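PDB 4WOK: UDP-glucose 4-epimerase, which probably interconverts UDP-glucose and UDP-galactose by inverting the sugar at C4, with a bound NAD as the redox cofactor. Local coordinates for residues 20-23 and 24-28; 62-65 and 66-69; 163-166 and 167-171. The protein carries 2 engineered substitutions. One frame throughout, in Å; residues are numbered along the deposited sequence.

Three local contacts, each within one short run of chain, illustrate how a Rossmann-type domain builds its helix ends. Contacts 1 and 2 both open a helix and both touch NAD, one at the diphosphate and the other at the adenine; their centres lie 20 Å apart, and their nearest atoms about 11 Å. Contact 3 closes helix 150-169 and lies away from the cofactor, its centre 27 Å from that of contact 1. It comes closer to contact 2, with about 7 Å between nearest atoms. Helix 96-116 relates these two: D112 touches Q65 of contact 2 and accepts a hydrogen bond from Y165 of contact 3.

Contact 1: residues 20-23 and 24-28; sequences AGFI and GSHTA. With NAD (nicotinamide-adenine-dinucleotide), chain B.
The glycine-rich turn that opens helix 22-33, its amides binding the diphosphate of NAD, brings G21 and S25 together. S25 OG donates to G21 O at 2.6 Å, and S25 N reaches the same oxygen, so two bonds from one residue hold the N-cap carbonyl. With chi1 at 61°, OG is tucked between its own backbone N and carbonyl carbon, folded back onto the first turn. H26 ND1 donates to F22 O at 2.8 Å, nearly straight at 167°, with the acceptor in the imidazole plane but the donor well above the plane of the carbonyl. CE1 of H26 then lies 3.6 Å from CE1 of F22, the two rings almost perpendicular and obliquely placed. G21 and G24 fit the GxGxxG pattern of a Rossmann beta-alpha-beta unit, here strand 13-17, helix 22-33 and strand 37-42. G21 CA lies 3.4 Å from NAD O5B, the backbone itself close against the cofactor. F22 N donates to O2A and I23 N to O1N, both at 2.9 Å, using amides of the helix's first turn to bind the phosphates. One turn on, T27 OG1 (2.8 Å) and T27 N approach I23 O from opposite faces of its plane.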
ATOM      1  N   ALA A  20       4.580  -3.798 -11.102  1.00 16.62           N
ATOM      2  CA  ALA A  20       3.648  -4.716 -11.769  1.00 17.69           C
ATOM      3  C   ALA A  20       2.513  -5.148 -10.833  1.00 17.72           C
ATOM      4  O   ALA A  20       1.586  -5.873 -11.237  1.00 19.41           O
ATOM      5  CB  ALA A  20       4.406  -5.947 -12.290  1.00 16.68           C
ATOM      6  N   GLY A  21       2.593  -4.716  -9.579  1.00 19.59           N
ATOM      7  CA  GLY A  21       1.597  -5.090  -8.581  1.00 15.60           C
ATOM      8  C   GLY A  21       0.413  -4.132  -8.547  1.00 20.20           C
ATOM      9  O   GLY A  21       0.268  -3.270  -9.405  1.00 19.77           O
ATOM     10  N   PHE A  22      -0.431  -4.290  -7.538  1.00 19.71           N
ATOM     11  CA  PHE A  22      -1.669  -3.521  -7.410  1.00 21.89           C
ATOM     12  C   PHE A  22      -1.407  -2.004  -7.285  1.00 26.37           C
ATOM     13  O   PHE A  22      -1.748  -1.214  -8.180  1.00 21.64           O
ATOM     14  CB  PHE A  22      -2.448  -4.063  -6.205  1.00 18.19           C
ATOM     15  CG  PHE A  22      -3.701  -3.289  -5.858  1.00 21.38           C
ATOM     16  CD1 PHE A  22      -4.590  -2.877  -6.845  1.00 22.59           C
ATOM     17  CD2 PHE A  22      -4.007  -3.020  -4.528  1.00 21.00           C
ATOM     18  CE1 PHE A  22      -5.751  -2.167  -6.511  1.00 24.10           C
ATOM     19  CE2 PHE A  22      -5.155  -2.327  -4.190  1.00 24.93           C
ATOM     20  CZ  PHE A  22      -6.034  -1.902  -5.179  1.00 24.88           C
ATOM     21  N   ILE A  23      -0.788  -1.578  -6.195  1.00 22.03           N
ATOM     22  CA  ILE A  23      -0.582  -0.141  -5.999  1.00 19.66           C
ATOM     23  C   ILE A  23       0.466   0.430  -6.978  1.00 18.42           C
ATOM     24  O   ILE A  23       0.336   1.571  -7.441  1.00 25.60           O
ATOM     25  CB  ILE A  23      -0.162   0.143  -4.540  1.00 21.54           C
ATOM     26  CG1 ILE A  23      -1.194  -0.465  -3.582  1.00 21.84           C
ATOM     27  CG2 ILE A  23      -0.052   1.617  -4.284  1.00 20.43           C
ATOM     28  CD1 ILE A  23      -0.748  -0.444  -2.121  1.00 24.11           C
ATOM     29  N   GLY A  24       1.498  -0.355  -7.274  1.00 17.38           N
ATOM     30  CA  GLY A  24       2.580   0.088  -8.151  1.00 17.19           C
ATOM     31  C   GLY A  24       2.089   0.337  -9.571  1.00 21.44           C
ATOM     32  O   GLY A  24       2.489   1.305 -10.198  1.00 20.79           O
ATOM     33  N   SER A  25       1.226  -0.538 -10.087  1.00 21.10           N
ATOM     34  CA  SER A  25       0.719  -0.361 -11.446  1.00 19.12           C
ATOM     35  C   SER A  25      -0.184   0.865 -11.519  1.00 23.87           C
ATOM     36  O   SER A  25      -0.120   1.622 -12.495  1.00 22.05           O
ATOM     37  CB  SER A  25      -0.028  -1.611 -11.947  1.00 20.45           C
ATOM     38  OG  SER A  25      -1.171  -1.913 -11.145  1.00 19.58           O
ATOM     39  N   HIS A  26      -1.012   1.087 -10.494  1.00 20.81           N
ATOM     40  CA  HIS A  26      -1.828   2.307 -10.470  1.00 26.94           C
ATOM     41  C   HIS A  26      -0.955   3.564 -10.435  1.00 22.96           C
ATOM     42  O   HIS A  26      -1.300   4.609 -11.017  1.00 25.36           O
ATOM     43  CB  HIS A  26      -2.780   2.306  -9.272  1.00 22.19           C
ATOM     44  CG  HIS A  26      -4.003   1.462  -9.477  1.00 26.77           C
ATOM     45  ND1 HIS A  26      -4.000   0.098  -9.304  1.00 24.64           N
ATOM     46  CD2 HIS A  26      -5.266   1.799  -9.841  1.00 28.84           C
ATOM     47  CE1 HIS A  26      -5.212  -0.379  -9.557  1.00 30.31           C
ATOM     48  NE2 HIS A  26      -5.995   0.632  -9.885  1.00 32.67           N
ATOM     49  N   THR A  27       0.168   3.463  -9.737  1.00 24.28           N
ATOM     50  CA  THR A  27       1.076   4.597  -9.613  1.00 22.77           C
ATOM     51  C   THR A  27       1.804   4.854 -10.928  1.00 22.43           C
ATOM     52  O   THR A  27       1.994   6.008 -11.322  1.00 23.90           O
ATOM     53  CB  THR A  27       2.077   4.359  -8.473  1.00 23.68           C
ATOM     54  OG1 THR A  27       1.340   4.227  -7.249  1.00 23.40           O
ATOM     55  CG2 THR A  27       3.085   5.520  -8.364  1.00 20.91           C
ATOM     56  N   ALA A  28       2.195   3.781 -11.616  1.00 22.22           N
ATOM     57  CA  ALA A  28       2.777   3.902 -12.958  1.00 23.67           C
ATOM     58  C   ALA A  28       1.804   4.584 -13.933  1.00 27.53           C
ATOM     59  O   ALA A  28       2.192   5.481 -14.691  1.00 25.14           O
ATOM     60  CB  ALA A  28       3.177   2.528 -13.483  1.00 19.82           C
TER
HETATM   61  PA  NAD B 400       1.428  -6.448  -4.652  1.00 18.84           P
HETATM   62  O1A NAD B 400       2.026  -7.768  -4.201  1.00 20.23           O
HETATM   63  O2A NAD B 400       0.318  -6.327  -5.654  1.00 19.51           O
HETATM   64  O5B NAD B 400       2.750  -5.624  -5.412  1.00 21.21           O
HETATM   65  C5B NAD B 400       3.989  -6.094  -4.928  1.00 15.40           C
HETATM   66  C4B NAD B 400       4.926  -6.048  -6.164  1.00 15.82           C
HETATM   67  O4B NAD B 400       6.291  -6.219  -5.761  1.00 18.45           O
HETATM   68  C3B NAD B 400       4.499  -7.266  -6.991  1.00 16.03           C
HETATM   69  O3B NAD B 400       4.367  -6.844  -8.325  1.00 16.55           O
HETATM   70  C2B NAD B 400       5.692  -8.235  -6.799  1.00 14.48           C
HETATM   71  O2B NAD B 400       5.878  -9.011  -7.917  1.00 15.62           O
HETATM   72  C1B NAD B 400       6.877  -7.218  -6.620  1.00 14.01           C
HETATM   73  N9A NAD B 400       7.976  -7.779  -5.809  1.00 15.86           N
HETATM   74  C8A NAD B 400       7.915  -8.420  -4.552  1.00 17.63           C
HETATM   75  N7A NAD B 400       9.122  -8.772  -4.097  1.00 17.63           N
HETATM   76  C5A NAD B 400      10.001  -8.346  -5.101  1.00 20.33           C
HETATM   77  C6A NAD B 400      11.405  -8.435  -5.220  1.00 19.91           C
HETATM   78  N6A NAD B 400      12.151  -9.038  -4.234  1.00 14.20           N
HETATM   79  N1A NAD B 400      12.019  -7.925  -6.313  1.00 18.63           N
HETATM   80  C2A NAD B 400      11.232  -7.343  -7.275  1.00 14.25           C
HETATM   81  N3A NAD B 400       9.875  -7.197  -7.300  1.00 15.49           N
HETATM   82  C4A NAD B 400       9.303  -7.716  -6.170  1.00 15.97           C
HETATM   83  O3  NAD B 400       1.243  -5.760  -3.211  1.00 18.72           O
HETATM   84  PN  NAD B 400       0.610  -4.273  -3.185  1.00 23.39           P
HETATM   85  O1N NAD B 400       0.577  -3.463  -4.450  1.00 20.36           O
HETATM   86  O2N NAD B 400      -0.497  -4.385  -2.196  1.00 29.35           O
HETATM   87  O5D NAD B 400       1.577  -3.335  -2.102  1.00 34.97           O
HETATM   88  C5D NAD B 400       2.838  -3.178  -2.532  1.00 36.16           C
HETATM   89  C4D NAD B 400       3.495  -2.234  -1.526  1.00 23.04           C
HETATM   90  O4D NAD B 400       2.434  -1.540  -0.751  1.00 21.98           O
HETATM   91  C3D NAD B 400       4.289  -3.059  -0.493  1.00 26.13           C
HETATM   92  O3D NAD B 400       5.359  -2.255  -0.112  1.00 30.12           O
HETATM   93  C2D NAD B 400       3.267  -3.183   0.642  1.00 32.83           C
HETATM   94  O2D NAD B 400       3.813  -3.336   1.891  1.00 40.86           O
HETATM   95  C1D NAD B 400       2.735  -1.732   0.592  1.00 24.26           C
HETATM   96  N1N NAD B 400       1.425  -1.666   1.416  1.00 25.24           N
HETATM   97  C2N NAD B 400       0.289  -2.250   0.862  1.00 26.59           C
HETATM   98  C3N NAD B 400      -0.921  -2.199   1.603  1.00 25.97           C
HETATM   99  C7N NAD B 400      -2.156  -2.828   1.016  1.00 31.14           C
HETATM  100  O7N NAD B 400      -3.231  -2.771   1.621  1.00 25.78           O
HETATM  101  N7N NAD B 400      -2.057  -3.465  -0.205  1.00 20.89           N
HETATM  102  C4N NAD B 400      -0.932  -1.582   2.856  1.00 27.60           C
HETATM  103  C5N NAD B 400       0.227  -1.011   3.382  1.00 32.73           C
HETATM  104  C6N NAD B 400       1.420  -1.060   2.648  1.00 31.50           C

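Contact 2: residues 62-65 and 66-69; sequences ILDQ and ARLV. With NAD (nicotinamide-adenine-dinucleotide), chain B.
D64 and R67 meet with the carboxylate laid against the start of the arginine chain. D64 OD2 lies 3.3 Å from R67 CB and also touches CD, while the carboxylate and guanidinium planes differ by 26°. The charged ends stay apart, because the arginine runs extended from CG to NE and carries its head past the aspartate; R67 NE instead donates to E59 O. Opposite charges this near may still favour each other weakly. The orientation of D64 is set at its first torsion: CG stands anti to the backbone N (chi1 -179°), which turns the carboxylate back over the first turn. There D64 OD1 accepts a weak bond from R67 N at 3.3 Å. A water donates to the same OD1 and accepts from A66 N at 3.0 Å, so one oxygen serves two of the amides at the helix start, one directly and one through water. This is the N-cap of helix 65-75, with D64 also the centre of an inverse gamma turn in the loop that follows strand 57-59. Regular helical bonds begin at once, L68 N to D64 O and V69 N to Q65 O.

On the buried side, L68 points back toward the loop, its CD2 3.7 Å from I62 O and 4.2 Å from I62 CB. I62 in turn faces the cofactor: its N donates to N1A of the adenine at 2.9 Å, a nearly straight bond. I62 CG1, held between backbone N and carbonyl carbon (chi1 61°), comes within 3.5 Å of NAD N6A, and CG2 lies by N1A and C2A. Y41 of strand 37-42 touches I62, D64, R67 and L68 alike.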
ATOM      1  N   ILE A  62      14.860  -7.281  -6.672  1.00 13.08           N
ATOM      2  CA  ILE A  62      15.656  -6.222  -6.044  1.00 17.04           C
ATOM      3  C   ILE A  62      16.879  -6.785  -5.310  1.00 16.80           C
ATOM      4  O   ILE A  62      17.846  -6.052  -5.048  1.00 18.26           O
ATOM      5  CB  ILE A  62      14.819  -5.369  -5.076  1.00 18.08           C
ATOM      6  CG1 ILE A  62      14.248  -6.237  -3.938  1.00 15.31           C
ATOM      7  CG2 ILE A  62      13.729  -4.659  -5.839  1.00 21.76           C
ATOM      8  CD1 ILE A  62      13.344  -5.431  -2.971  1.00 19.12           C
ATOM      9  N   LEU A  63      16.878  -8.091  -5.006  1.00 14.61           N
ATOM     10  CA  LEU A  63      18.071  -8.711  -4.428  1.00 17.66           C
ATOM     11  C   LEU A  63      19.187  -8.957  -5.462  1.00 18.35           C
ATOM     12  O   LEU A  63      20.302  -9.331  -5.104  1.00 21.84           O
ATOM     13  CB  LEU A  63      17.698 -10.043  -3.749  1.00 16.82           C
ATOM     14  CG  LEU A  63      16.821  -9.877  -2.501  1.00 18.77           C
ATOM     15  CD1 LEU A  63      16.190 -11.246  -2.085  1.00 19.10           C
ATOM     16  CD2 LEU A  63      17.644  -9.289  -1.352  1.00 19.25           C
ATOM     17  N   ASP A  64      18.861  -8.813  -6.742  1.00 20.05           N
ATOM     18  CA  ASP A  64      19.835  -8.969  -7.821  1.00 21.79           C
ATOM     19  C   ASP A  64      20.500  -7.607  -7.984  1.00 27.43           C
ATOM     20  O   ASP A  64      20.093  -6.811  -8.831  1.00 20.52           O
ATOM     21  CB  ASP A  64      19.134  -9.423  -9.102  1.00 18.87           C
ATOM     22  CG  ASP A  64      20.083  -9.638 -10.288  1.00 20.76           C
ATOM     23  OD1 ASP A  64      21.291  -9.314 -10.218  1.00 24.39           O
ATOM     24  OD2 ASP A  64      19.587 -10.159 -11.309  1.00 21.85           O
ATOM     25  N   GLN A  65      21.485  -7.312  -7.145  1.00 21.10           N
ATOM     26  CA  GLN A  65      21.949  -5.930  -7.045  1.00 23.60           C
ATOM     27  C   GLN A  65      22.615  -5.455  -8.338  1.00 24.69           C
ATOM     28  O   GLN A  65      22.447  -4.301  -8.710  1.00 20.43           O
ATOM     29  CB  GLN A  65      22.911  -5.730  -5.878  1.00 29.95           C
ATOM     30  CG  GLN A  65      23.069  -4.234  -5.543  1.00 37.66           C
ATOM     31  CD  GLN A  65      24.069  -3.977  -4.446  1.00 47.22           C
ATOM     32  OE1 GLN A  65      23.732  -4.020  -3.264  1.00 61.72           O
ATOM     33  NE2 GLN A  65      25.307  -3.718  -4.826  1.00 39.11           N
ATOM     34  N   ALA A  66      23.325  -6.339  -9.039  1.00 20.41           N
ATOM     35  CA  ALA A  66      23.936  -5.942 -10.321  1.00 26.48           C
ATOM     36  C   ALA A  66      22.865  -5.505 -11.317  1.00 27.04           C
ATOM     37  O   ALA A  66      22.999  -4.490 -11.997  1.00 23.61           O
ATOM     38  CB  ALA A  66      24.771  -7.082 -10.913  1.00 20.04           C
ATOM     39  N   ARG A  67      21.790  -6.274 -11.407  1.00 21.79           N
ATOM     40  CA  ARG A  67      20.751  -5.962 -12.368  1.00 20.96           C
ATOM     41  C   ARG A  67      20.040  -4.668 -12.003  1.00 19.64           C
ATOM     42  O   ARG A  67      19.654  -3.900 -12.876  1.00 21.35           O
ATOM     43  CB  ARG A  67      19.740  -7.102 -12.455  1.00 19.19           C
ATOM     44  CG  ARG A  67      18.730  -6.947 -13.594  1.00 21.62           C
ATOM     45  CD  ARG A  67      18.038  -8.276 -13.810  1.00 23.99           C
ATOM     46  NE  ARG A  67      17.078  -8.227 -14.901  1.00 26.47           N
ATOM     47  CZ  ARG A  67      17.398  -8.323 -16.185  1.00 38.42           C
ATOM     48  NH1 ARG A  67      18.672  -8.468 -16.550  1.00 40.98           N
ATOM     49  NH2 ARG A  67      16.444  -8.266 -17.101  1.00 33.19           N
ATOM     50  N   LEU A  68      19.849  -4.439 -10.710  1.00 20.41           N
ATOM     51  CA  LEU A  68      19.194  -3.213 -10.264  1.00 19.39           C
ATOM     52  C   LEU A  68      20.079  -1.985 -10.539  1.00 20.97           C
ATOM     53  O   LEU A  68      19.608  -0.951 -11.030  1.00 20.54           O
ATOM     54  CB  LEU A  68      18.856  -3.329  -8.780  1.00 24.22           C
ATOM     55  CG  LEU A  68      17.938  -2.297  -8.138  1.00 26.30           C
ATOM     56  CD1 LEU A  68      16.636  -2.112  -8.935  1.00 24.94           C
ATOM     57  CD2 LEU A  68      17.652  -2.769  -6.723  1.00 20.42           C
ATOM     58  N   VAL A  69      21.367  -2.102 -10.237  1.00 22.23           N
ATOM     59  CA  VAL A  69      22.311  -1.025 -10.559  1.00 20.96           C
ATOM     60  C   VAL A  69      22.358  -0.748 -12.063  1.00 22.82           C
ATOM     61  O   VAL A  69      22.338   0.414 -12.506  1.00 23.94           O
ATOM     62  CB  VAL A  69      23.720  -1.367 -10.038  1.00 22.22           C
ATOM     63  CG1 VAL A  69      24.771  -0.441 -10.633  1.00 19.56           C
ATOM     64  CG2 VAL A  69      23.749  -1.298  -8.509  1.00 20.31           C
TER
HETATM   65  PA  NAD B 400       1.428  -6.448  -4.652  1.00 18.84           P
HETATM   66  O1A NAD B 400       2.026  -7.768  -4.201  1.00 20.23           O
HETATM   67  O2A NAD B 400       0.318  -6.327  -5.654  1.00 19.51           O
HETATM   68  O5B NAD B 400       2.750  -5.624  -5.412  1.00 21.21           O
HETATM   69  C5B NAD B 400       3.989  -6.094  -4.928  1.00 15.40           C
HETATM   70  C4B NAD B 400       4.926  -6.048  -6.164  1.00 15.82           C
HETATM   71  O4B NAD B 400       6.291  -6.219  -5.761  1.00 18.45           O
HETATM   72  C3B NAD B 400       4.499  -7.266  -6.991  1.00 16.03           C
HETATM   73  O3B NAD B 400       4.367  -6.844  -8.325  1.00 16.55           O
HETATM   74  C2B NAD B 400       5.692  -8.235  -6.799  1.00 14.48           C
HETATM   75  O2B NAD B 400       5.878  -9.011  -7.917  1.00 15.62           O
HETATM   76  C1B NAD B 400       6.877  -7.218  -6.620  1.00 14.01           C
HETATM   77  N9A NAD B 400       7.976  -7.779  -5.809  1.00 15.86           N
HETATM   78  C8A NAD B 400       7.915  -8.420  -4.552  1.00 17.63           C
HETATM   79  N7A NAD B 400       9.122  -8.772  -4.097  1.00 17.63           N
HETATM   80  C5A NAD B 400      10.001  -8.346  -5.101  1.00 20.33           C
HETATM   81  C6A NAD B 400      11.405  -8.435  -5.220  1.00 19.91           C
HETATM   82  N6A NAD B 400      12.151  -9.038  -4.234  1.00 14.20           N
HETATM   83  N1A NAD B 400      12.019  -7.925  -6.313  1.00 18.63           N
HETATM   84  C2A NAD B 400      11.232  -7.343  -7.275  1.00 14.25           C
HETATM   85  N3A NAD B 400       9.875  -7.197  -7.300  1.00 15.49           N
HETATM   86  C4A NAD B 400       9.303  -7.716  -6.170  1.00 15.97           C
HETATM   87  O3  NAD B 400       1.243  -5.760  -3.211  1.00 18.72           O
HETATM   88  PN  NAD B 400       0.610  -4.273  -3.185  1.00 23.39           P
HETATM   89  O1N NAD B 400       0.577  -3.463  -4.450  1.00 20.36           O
HETATM   90  O2N NAD B 400      -0.497  -4.385  -2.196  1.00 29.35           O
HETATM   91  O5D NAD B 400       1.577  -3.335  -2.102  1.00 34.97           O
HETATM   92  C5D NAD B 400       2.838  -3.178  -2.532  1.00 36.16           C
HETATM   93  C4D NAD B 400       3.495  -2.234  -1.526  1.00 23.04           C
HETATM   94  O4D NAD B 400       2.434  -1.540  -0.751  1.00 21.98           O
HETATM   95  C3D NAD B 400       4.289  -3.059  -0.493  1.00 26.13           C
HETATM   96  O3D NAD B 400       5.359  -2.255  -0.112  1.00 30.12           O
HETATM   97  C2D NAD B 400       3.267  -3.183   0.642  1.00 32.83           C
HETATM   98  O2D NAD B 400       3.813  -3.336   1.891  1.00 40.86           O
HETATM   99  C1D NAD B 400       2.735  -1.732   0.592  1.00 24.26           C
HETATM  100  N1N NAD B 400       1.425  -1.666   1.416  1.00 25.24           N
HETATM  101  C2N NAD B 400       0.289  -2.250   0.862  1.00 26.59           C
HETATM  102  C3N NAD B 400      -0.921  -2.199   1.603  1.00 25.97           C
HETATM  103  C7N NAD B 400      -2.156  -2.828   1.016  1.00 31.14           C
HETATM  104  O7N NAD B 400      -3.231  -2.771   1.621  1.00 25.78           O
HETATM  105  N7N NAD B 400      -2.057  -3.465  -0.205  1.00 20.89           N
HETATM  106  C4N NAD B 400      -0.932  -1.582   2.856  1.00 27.60           C
HETATM  107  C5N NAD B 400       0.227  -1.011   3.382  1.00 32.73           C
HETATM  108  C6N NAD B 400       1.420  -1.060   2.648  1.00 31.50           C
HETATM  109  O   HOH W   1      23.678  -9.234  -8.582  1.00 27.93           O

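Contact 3: residues 163-166 and 167-171; sequences ADYA and VAYGL
A163 starts the last turns of helix 150-169 by accepting V167 N at its carbonyl oxygen, and CG2 of V167 rests 3.5 Å from that same oxygen. D164 continues the pattern: its O takes A168 N at 3.0 Å, while A168 CB lies close beside it. Y165 carries the main side-chain contact. Its carbonyl accepts Y169 N at 2.8 Å, and one turn along the helix the two rings form an edge-to-face (T-shaped) pair, centroids 4.8 Å apart and planes at 70°. The edge belongs to Y169, whose CE2 stands over the centre of the Y165 ring, 3.5 Å above its plane. With CG anti to its carbonyl carbon and beside its backbone N (chi1 -48°), Y169 swings its ring back over the preceding turn; CB of A168 lies over one face of that ring. At the edge of the Y165 ring, near its plane, comes L171: in the conformer described, one of two, L171 CD1 lies 3.7 Å from Y165 CD2.

A166 meets the end of the helix. Its O accepts G170 N at 2.9 Å, a bent bond of 134°, and G170, with positive phi, turns the chain out of helical geometry. The exit brings L171 O back over A166, 3.2 Å from its CB, and A166 CA makes a CA-H...O contact with the same oxygen.

Beyond the two segments, Y165 packs on L111 and R115 of helix 96-116, and its OH is hydrogen-bonded to D112 and Q108 there; R115 also forms a cation-pi contact with Y169. A163 and A166 lie against Y173, in strand 172-177 of the parallel sheet, which the chain enters just after L171.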
ATOM      1  N   ALA A 163      16.581   6.295   7.240  1.00 26.31           N
ATOM      2  CA  ALA A 163      17.143   7.389   8.032  1.00 29.36           C
ATOM      3  C   ALA A 163      18.661   7.273   8.124  1.00 27.71           C
ATOM      4  O   ALA A 163      19.368   8.263   7.976  1.00 25.27           O
ATOM      5  CB  ALA A 163      16.526   7.421   9.421  1.00 29.32           C
ATOM      6  N   ASP A 164      19.159   6.059   8.344  1.00 26.54           N
ATOM      7  CA  ASP A 164      20.605   5.830   8.458  1.00 22.10           C
ATOM      8  C   ASP A 164      21.347   6.071   7.158  1.00 25.79           C
ATOM      9  O   ASP A 164      22.470   6.583   7.172  1.00 25.70           O
ATOM     10  CB  ASP A 164      20.900   4.405   8.925  1.00 21.33           C
ATOM     11  CG  ASP A 164      20.489   4.165  10.362  1.00 28.05           C
ATOM     12  OD1 ASP A 164      20.344   5.151  11.112  1.00 28.62           O
ATOM     13  OD2 ASP A 164      20.310   2.985  10.740  1.00 24.34           O
ATOM     14  N   TYR A 165      20.732   5.683   6.042  1.00 21.68           N
ATOM     15  CA  TYR A 165      21.319   5.923   4.724  1.00 24.70           C
ATOM     16  C   TYR A 165      21.287   7.412   4.368  1.00 25.70           C
ATOM     17  O   TYR A 165      22.167   7.925   3.658  1.00 26.95           O
ATOM     18  CB  TYR A 165      20.592   5.087   3.671  1.00 21.15           C
ATOM     19  CG  TYR A 165      21.211   3.723   3.469  1.00 22.37           C
ATOM     20  CD1 TYR A 165      21.401   2.853   4.547  1.00 25.89           C
ATOM     21  CD2 TYR A 165      21.595   3.290   2.201  1.00 18.87           C
ATOM     22  CE1 TYR A 165      21.974   1.598   4.365  1.00 20.60           C
ATOM     23  CE2 TYR A 165      22.163   2.025   2.013  1.00 18.30           C
ATOM     24  CZ  TYR A 165      22.345   1.186   3.100  1.00 22.72           C
ATOM     25  OH  TYR A 165      22.909  -0.061   2.936  1.00 22.68           O
ATOM     26  N   ALA A 166      20.286   8.124   4.873  1.00 25.74           N
ATOM     27  CA  ALA A 166      20.261   9.574   4.694  1.00 27.90           C
ATOM     28  C   ALA A 166      21.439  10.211   5.427  1.00 28.32           C
ATOM     29  O   ALA A 166      22.130  11.073   4.883  1.00 28.16           O
ATOM     30  CB  ALA A 166      18.944  10.157   5.190  1.00 29.97           C
ATOM     31  N   VAL A 167      21.658   9.791   6.669  1.00 25.05           N
ATOM     32  CA  VAL A 167      22.775  10.303   7.450  1.00 27.20           C
ATOM     33  C   VAL A 167      24.099  10.016   6.745  1.00 33.29           C
ATOM     34  O   VAL A 167      24.930  10.904   6.570  1.00 28.19           O
ATOM     35  CB  VAL A 167      22.817   9.704   8.869  1.00 29.86           C
ATOM     36  CG1 VAL A 167      24.173   9.982   9.526  1.00 35.32           C
ATOM     37  CG2 VAL A 167      21.690  10.261   9.720  1.00 31.77           C
ATOM     38  N   ALA A 168      24.281   8.779   6.309  1.00 29.90           N
ATOM     39  CA  ALA A 168      25.582   8.360   5.810  1.00 28.75           C
ATOM     40  C   ALA A 168      25.848   8.763   4.366  1.00 30.34           C
ATOM     41  O   ALA A 168      26.990   9.041   3.998  1.00 28.79           O
ATOM     42  CB  ALA A 168      25.714   6.866   5.943  1.00 24.53           C
ATOM     43  N   TYR A 169      24.804   8.753   3.543  1.00 24.17           N
ATOM     44  CA  TYR A 169      24.997   8.860   2.105  1.00 29.35           C
ATOM     45  C   TYR A 169      24.227  10.009   1.478  1.00 26.88           C
ATOM     46  O   TYR A 169      24.302  10.207   0.270  1.00 26.97           O
ATOM     47  CB  TYR A 169      24.582   7.563   1.419  1.00 24.92           C
ATOM     48  CG  TYR A 169      25.158   6.313   2.072  1.00 24.98           C
ATOM     49  CD1 TYR A 169      26.527   6.096   2.113  1.00 25.70           C
ATOM     50  CD2 TYR A 169      24.325   5.349   2.622  1.00 23.71           C
ATOM     51  CE1 TYR A 169      27.065   4.945   2.704  1.00 24.47           C
ATOM     52  CE2 TYR A 169      24.854   4.194   3.207  1.00 21.06           C
ATOM     53  CZ  TYR A 169      26.222   4.007   3.243  1.00 26.41           C
ATOM     54  OH  TYR A 169      26.752   2.869   3.825  1.00 22.89           O
ATOM     55  N   GLY A 170      23.473  10.739   2.285  1.00 26.87           N
ATOM     56  CA  GLY A 170      22.682  11.841   1.760  1.00 28.59           C
ATOM     57  C   GLY A 170      21.483  11.413   0.924  1.00 37.74           C
ATOM     58  O   GLY A 170      20.980  12.192   0.109  1.00 30.85           O
ATOM     59  N   LEU A 171      21.016  10.179   1.099  1.00 25.82           N
ATOM     60  CA  LEU A 171      19.803   9.779   0.399  0.52 25.44           C
ATOM     61  C   LEU A 171      18.631  10.626   0.916  1.00 30.25           C
ATOM     62  O   LEU A 171      18.559  10.990   2.092  1.00 29.39           O
ATOM     63  CB  LEU A 171      19.534   8.269   0.549  0.52 25.31           C
ATOM     64  CG  LEU A 171      20.539   7.313  -0.126  0.52 32.27           C
ATOM     65  CD1 LEU A 171      20.100   5.829  -0.040  0.52 28.23           C
ATOM     66  CD2 LEU A 171      20.834   7.675  -1.583  0.52 23.75           C
TER